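Local coordinates for dephospho-CoA kinase (Campylobacter jejuni subsp. jejuni serotype O:2, PDB 4ZO4), which probably catalyses the last step of coenzyme A biosynthesis, the ATP-dependent phosphorylation of the 3'-hydroxyl group of dephospho-CoA, at residues T20-A25 / F30-A35; N26-K31 / E191-I196. All blocks are in the same frame, centred on the assembly; numbering follows the deposited sequence.

From the N terminus the chain runs through strand 7-12 and the P-loop into helix 15-27, turns at Leu28-Phe30 and enters edge strand 31-34. Interaction 1 closes this tight helix-to-strand turn, with only four residues between its segments. Interaction 2 reaches 160 residues on from the turn to helix 185-200, so it closes a loop over most of the chain. The two interleave: interaction 2 starts inside the loop that interaction 1 closes and overlaps its second segment at Phe30 and Lys31. Their centres lie 8 Å apart, and Phe21 and Ala25 of interaction 1 pack against Ile196 of interaction 2. Together they tie helix 15-27 to strand 31-34 and to the C-terminal helix.

Interaction 1: residues T20-A25 / F30-A35; sequences TFIEIA and FKSISA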
loop_
_atom_site.group_PDB
_atom_site.type_symbol
_atom_site.label_atom_id
_atom_site.label_comp_id
_atom_site.label_asym_id
_atom_site.label_seq_id
_atom_site.Cartn_x
_atom_site.Cartn_y
_atom_site.Cartn_z
ATOM N N THR A 20 -25.904 13.988 -13.310
ATOM C CA THR A 20 -27.333 14.166 -13.466
ATOM C C THR A 20 -27.947 14.773 -12.200
ATOM O O THR A 20 -28.697 15.750 -12.296
ATOM C CB THR A 20 -28.018 12.835 -13.797
ATOM O OG1 THR A 20 -27.764 12.486 -15.165
ATOM C CG2 THR A 20 -29.522 12.931 -13.553
ATOM N N PHE A 21 -27.630 14.223 -11.024
ATOM C CA PHE A 21 -28.116 14.796 -9.766
ATOM C C PHE A 21 -27.699 16.240 -9.628
ATOM O O PHE A 21 -28.381 17.023 -8.967
ATOM C CB PHE A 21 -27.602 14.054 -8.556
ATOM C CG PHE A 21 -28.112 14.607 -7.257
ATOM C CD1 PHE A 21 -29.125 13.971 -6.573
ATOM C CD2 PHE A 21 -27.576 15.758 -6.718
ATOM C CE1 PHE A 21 -29.607 14.487 -5.383
ATOM C CE2 PHE A 21 -28.042 16.273 -5.524
ATOM C CZ PHE A 21 -29.054 15.633 -4.853
ATOM N N ILE A 22 -26.578 16.587 -10.247
ATOM C CA ILE A 22 -26.087 17.980 -10.259
ATOM C C ILE A 22 -26.745 18.854 -11.328
ATOM O O ILE A 22 -27.039 20.028 -11.076
ATOM C CB ILE A 22 -24.552 18.008 -10.396
ATOM C CG1 ILE A 22 -23.917 17.487 -9.085
ATOM C CG2 ILE A 22 -24.046 19.404 -10.766
ATOM C CD1 ILE A 22 -24.116 18.389 -7.880
ATOM N N GLU A 23 -26.992 18.291 -12.508
ATOM C CA GLU A 23 -27.717 19.009 -13.543
ATOM C C GLU A 23 -29.099 19.411 -13.021
ATOM O O GLU A 23 -29.538 20.543 -13.198
ATOM C CB GLU A 23 -27.853 18.159 -14.802
ATOM C CG GLU A 23 -28.867 18.704 -15.794
ATOM C CD GLU A 23 -28.665 20.190 -16.065
ATOM O OE1 GLU A 23 -27.591 20.556 -16.596
ATOM O OE2 GLU A 23 -29.572 20.995 -15.743
ATOM N N ILE A 24 -29.762 18.473 -12.364
ATOM C CA ILE A 24 -31.072 18.708 -11.762
ATOM C C ILE A 24 -31.005 19.670 -10.555
ATOM O O ILE A 24 -31.872 20.510 -10.378
ATOM C CB ILE A 24 -31.724 17.349 -11.391
ATOM C CG1 ILE A 24 -32.083 16.585 -12.687
ATOM C CG2 ILE A 24 -32.937 17.536 -10.492
ATOM C CD1 ILE A 24 -32.143 15.070 -12.564
ATOM N N ALA A 25 -29.969 19.568 -9.729
ATOM C CA ALA A 25 -29.838 20.469 -8.583
ATOM C C ALA A 25 -29.633 21.930 -9.024
ATOM O O ALA A 25 -30.136 22.867 -8.384
ATOM C CB ALA A 25 -28.699 20.013 -7.706
ATOM N N PHE A 30 -30.129 25.336 -6.895
ATOM C CA PHE A 30 -29.204 25.183 -5.759
ATOM C C PHE A 30 -27.757 25.231 -6.217
ATOM O O PHE A 30 -27.445 24.792 -7.325
ATOM C CB PHE A 30 -29.475 23.888 -5.017
ATOM C CG PHE A 30 -30.800 23.868 -4.314
ATOM C CD1 PHE A 30 -30.888 24.229 -2.971
ATOM C CD2 PHE A 30 -31.960 23.482 -4.987
ATOM C CE1 PHE A 30 -32.102 24.213 -2.310
ATOM C CE2 PHE A 30 -33.183 23.465 -4.330
ATOM C CZ PHE A 30 -33.251 23.830 -2.988
ATOM N N LYS A 31 -26.894 25.769 -5.350
ATOM C CA LYS A 31 -25.448 25.944 -5.628
ATOM C C LYS A 31 -24.653 24.637 -5.539
ATOM O O LYS A 31 -24.743 23.928 -4.546
ATOM C CB LYS A 31 -24.820 26.917 -4.611
ATOM C CG LYS A 31 -25.416 28.325 -4.570
ATOM C CD LYS A 31 -24.824 29.236 -5.645
ATOM C CE LYS A 31 -24.889 30.701 -5.246
ATOM N NZ LYS A 31 -24.104 31.582 -6.159
ATOM N N SER A 32 -23.851 24.340 -6.555
ATOM C CA SER A 32 -22.868 23.253 -6.456
ATOM C C SER A 32 -21.457 23.737 -6.726
ATOM O O SER A 32 -21.244 24.630 -7.545
ATOM C CB SER A 32 -23.159 22.165 -7.470
ATOM O OG SER A 32 -22.882 22.647 -8.776
ATOM N N ILE A 33 -20.488 23.129 -6.053
ATOM C CA ILE A 33 -19.061 23.279 -6.441
ATOM C C ILE A 33 -18.529 21.928 -6.885
ATOM O O ILE A 33 -19.000 20.884 -6.435
ATOM C CB ILE A 33 -18.190 23.870 -5.312
ATOM C CG1 ILE A 33 -18.127 22.933 -4.106
ATOM C CG2 ILE A 33 -18.746 25.222 -4.886
ATOM C CD1 ILE A 33 -17.563 23.583 -2.863
ATOM N N SER A 34 -17.588 21.931 -7.806
ATOM C CA SER A 34 -16.995 20.653 -8.259
ATOM C C SER A 34 -15.638 20.396 -7.605
ATOM O O SER A 34 -14.758 21.262 -7.632
ATOM C CB SER A 34 -16.854 20.625 -9.770
ATOM O OG SER A 34 -16.155 19.464 -10.187
ATOM N N ALA A 35 -15.472 19.204 -7.025
ATOM C CA ALA A 35 -14.206 18.830 -6.364
ATOM C C ALA A 35 -13.107 18.682 -7.396
ATOM O O ALA A 35 -12.037 19.246 -7.211
ATOM C CB ALA A 35 -14.347 17.557 -5.547
#
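The carbonyl oxygen of Ala25 accepts the backbone N-H of Phe30, with 2.9 Å between Ala25 O and Phe30 N and an N-H...O angle of 158°. The bond is the wider-spanning of the two backbone bonds of the Schellman motif that ends helix 15-27, and it ties the last turn to the residue leading into the next strand. The same oxygen also borders the Phe30 side chain: it is 3.6 Å from Phe30 CB and sits in the plane of the ring, at its edge near CD2. CG of Phe30 stands beside the backbone N and anti to the carbonyl carbon (chi1 -67°), which keeps the ring on the side of the oxygen that accepts the N-H.

Further along, the contact is apolar and lighter. Ile22, one helical turn before Ala25, reaches over to Ser32 with the end of its longer branch, CD1 lying 3.9 Å from Ser32 CB. Its CG2 methyl comes alongside the hydroxyl, 4.0 Å from Ser32 OG. That hydroxyl stands between the backbone N and the carbonyl carbon of its own residue (chi1 70°) and has a weak hydrogen bond from Asn26 ND2, at the end of the helix.

This is the helix-to-strand return of a P-loop kinase fold, in which the helix after the phosphate-binding loop leads back to a parallel sheet. Thr20, at the start of segment 20-25, belongs to the predicted ATP site, whereas the contact itself is structural. Strand 31-34 forms one edge of the sheet within this chain and pairs through Lys31 and Ile33 with strand 114-117, whose Phe115 and Glu117 are also touched by Ile22. Ile33 packs on helix 82-109, while Phe21 turns to helix 185-200.

Interaction 2: residues N26-K31 / E191-I196; sequences NSLGFK and ECVKVI
Leu28 and Phe30 both meet one methyl group of the C-terminal helix, CG2 of Ile196. This branch is anti to the backbone N of Ile196 (chi1 of the residue -71°), which directs it out of helix 185-200 toward residues 28-30. Leu28 CD1 lies 3.7 Å from Ile196 CG2, the two side chains meeting at a slant. The Phe30 side chain instead runs past that of Ile196 in the opposite direction, with its CE2 corner 3.7 Å from CG2; the methyl stands obliquely to the ring. CD1 of Leu28 has a second neighbour one turn earlier on the helix, Val193 CG1 at 4.1 Å, and there the two side chains cross at about a right angle. One leucine methyl thus bridges two residues on the same helical face, and no hydrogen bond spans the contact.

The turn that presents Leu28 and Phe30 is a Schellman motif ending helix 15-27. Gly29 takes the positive phi of 91° that such an ending calls for, and its N-H is bonded to the carbonyl oxygen of Asn26, the shorter-spanning of the motif's two backbone bonds. The Asn26 side chain adds a weak bond from ND2 to the carbonyl oxygen of Phe30, 3.4 Å away, across the reversal of the chain.

On the side toward helix 15-27, Val193 and Ile196 also pack on Ile24, and Ile196 reaches Phe21, extending the apolar seam between the helices. Lys112 approaches the turn as well: its NZ is hydrogen-bonded to the carbonyl oxygen of Gly29, and it makes a cation-pi contact with the Phe30 ring.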
loop_
_atom_site.group_PDB
_atom_site.type_symbol
_atom_site.label_atom_id
_atom_site.label_comp_id
_atom_site.label_asym_id
_atom_site.label_seq_id
_atom_site.Cartn_x
_atom_site.Cartn_y
_atom_site.Cartn_z
ATOM N N ASN A 26 -28.884 22.121 -10.109
ATOM C CA ASN A 26 -28.644 23.449 -10.656
ATOM C C ASN A 26 -29.932 24.028 -11.170
ATOM O O ASN A 26 -30.319 25.145 -10.807
ATOM C CB ASN A 26 -27.652 23.405 -11.820
ATOM C CG ASN A 26 -26.203 23.324 -11.370
ATOM O OD1 ASN A 26 -25.329 23.030 -12.173
ATOM N ND2 ASN A 26 -25.943 23.593 -10.097
ATOM N N SER A 27 -30.604 23.259 -12.021
ATOM C CA SER A 27 -31.832 23.744 -12.644
ATOM C C SER A 27 -32.797 24.155 -11.536
ATOM O O SER A 27 -33.275 25.267 -11.531
ATOM C CB SER A 27 -32.406 22.718 -13.620
ATOM O OG SER A 27 -32.756 21.512 -12.978
ATOM N N LEU A 28 -32.985 23.305 -10.535
ATOM C CA LEU A 28 -33.793 23.669 -9.356
ATOM C C LEU A 28 -33.248 24.840 -8.505
ATOM O O LEU A 28 -33.852 25.208 -7.491
ATOM C CB LEU A 28 -33.999 22.436 -8.472
ATOM C CG LEU A 28 -34.810 21.281 -9.094
ATOM C CD1 LEU A 28 -35.148 20.263 -8.012
ATOM C CD2 LEU A 28 -36.093 21.741 -9.801
ATOM N N GLY A 29 -32.104 25.394 -8.915
ATOM C CA GLY A 29 -31.582 26.646 -8.372
ATOM C C GLY A 29 -30.639 26.535 -7.186
ATOM O O GLY A 29 -30.365 27.541 -6.524
ATOM N N PHE A 30 -30.129 25.336 -6.895
ATOM C CA PHE A 30 -29.204 25.183 -5.759
ATOM C C PHE A 30 -27.757 25.231 -6.217
ATOM O O PHE A 30 -27.445 24.792 -7.325
ATOM C CB PHE A 30 -29.475 23.888 -5.017
ATOM C CG PHE A 30 -30.800 23.868 -4.314
ATOM C CD1 PHE A 30 -30.888 24.229 -2.971
ATOM C CD2 PHE A 30 -31.960 23.482 -4.987
ATOM C CE1 PHE A 30 -32.102 24.213 -2.310
ATOM C CE2 PHE A 30 -33.183 23.465 -4.330
ATOM C CZ PHE A 30 -33.251 23.830 -2.988
ATOM N N LYS A 31 -26.894 25.769 -5.350
ATOM C CA LYS A 31 -25.448 25.944 -5.628
ATOM C C LYS A 31 -24.653 24.637 -5.539
ATOM O O LYS A 31 -24.743 23.928 -4.546
ATOM C CB LYS A 31 -24.820 26.917 -4.611
ATOM C CG LYS A 31 -25.416 28.325 -4.570
ATOM C CD LYS A 31 -24.824 29.236 -5.645
ATOM C CE LYS A 31 -24.889 30.701 -5.246
ATOM N NZ LYS A 31 -24.104 31.582 -6.159
ATOM N N GLU A 191 -36.420 10.838 -8.772
ATOM C CA GLU A 191 -35.932 10.590 -7.416
ATOM C C GLU A 191 -35.037 11.727 -6.945
ATOM O O GLU A 191 -35.136 12.178 -5.802
ATOM C CB GLU A 191 -35.199 9.237 -7.322
ATOM C CG GLU A 191 -34.702 8.862 -5.918
ATOM C CD GLU A 191 -35.809 8.744 -4.877
ATOM O OE1 GLU A 191 -36.852 8.131 -5.193
ATOM O OE2 GLU A 191 -35.638 9.246 -3.733
ATOM N N CYS A 192 -34.174 12.202 -7.827
ATOM C CA CYS A 192 -33.349 13.344 -7.491
ATOM C C CYS A 192 -34.221 14.477 -6.974
ATOM O O CYS A 192 -33.976 15.022 -5.885
ATOM C CB CYS A 192 -32.525 13.767 -8.698
ATOM S SG CYS A 192 -31.344 12.472 -9.168
ATOM N N VAL A 193 -35.272 14.782 -7.729
ATOM C CA VAL A 193 -36.159 15.887 -7.390
ATOM C C VAL A 193 -36.843 15.646 -6.032
ATOM O O VAL A 193 -36.929 16.559 -5.210
ATOM C CB VAL A 193 -37.191 16.167 -8.505
ATOM C CG1 VAL A 193 -38.028 17.397 -8.160
ATOM C CG2 VAL A 193 -36.492 16.387 -9.840
ATOM N N LYS A 194 -37.295 14.422 -5.776
ATOM C CA LYS A 194 -37.883 14.100 -4.467
ATOM C C LYS A 194 -36.903 14.393 -3.309
ATOM O O LYS A 194 -37.288 14.989 -2.307
ATOM C CB LYS A 194 -38.350 12.640 -4.433
ATOM C CG LYS A 194 -38.903 12.149 -3.095
ATOM C CD LYS A 194 -39.055 10.627 -3.085
ATOM C CE LYS A 194 -39.301 10.052 -1.688
ATOM N NZ LYS A 194 -38.986 8.579 -1.591
ATOM N N VAL A 195 -35.640 13.994 -3.453
ATOM C CA VAL A 195 -34.630 14.232 -2.407
ATOM C C VAL A 195 -34.290 15.715 -2.309
ATOM O O VAL A 195 -34.304 16.278 -1.220
ATOM C CB VAL A 195 -33.339 13.393 -2.644
ATOM C CG1 VAL A 195 -32.134 13.989 -1.926
ATOM C CG2 VAL A 195 -33.552 11.947 -2.187
ATOM N N ILE A 196 -33.982 16.342 -3.439
ATOM C CA ILE A 196 -33.655 17.757 -3.436
ATOM C C ILE A 196 -34.759 18.610 -2.838
ATOM O O ILE A 196 -34.477 19.574 -2.141
ATOM C CB ILE A 196 -33.349 18.274 -4.838
ATOM C CG1 ILE A 196 -31.996 17.714 -5.313
ATOM C CG2 ILE A 196 -33.301 19.800 -4.825
ATOM C CD1 ILE A 196 -31.749 17.800 -6.813
#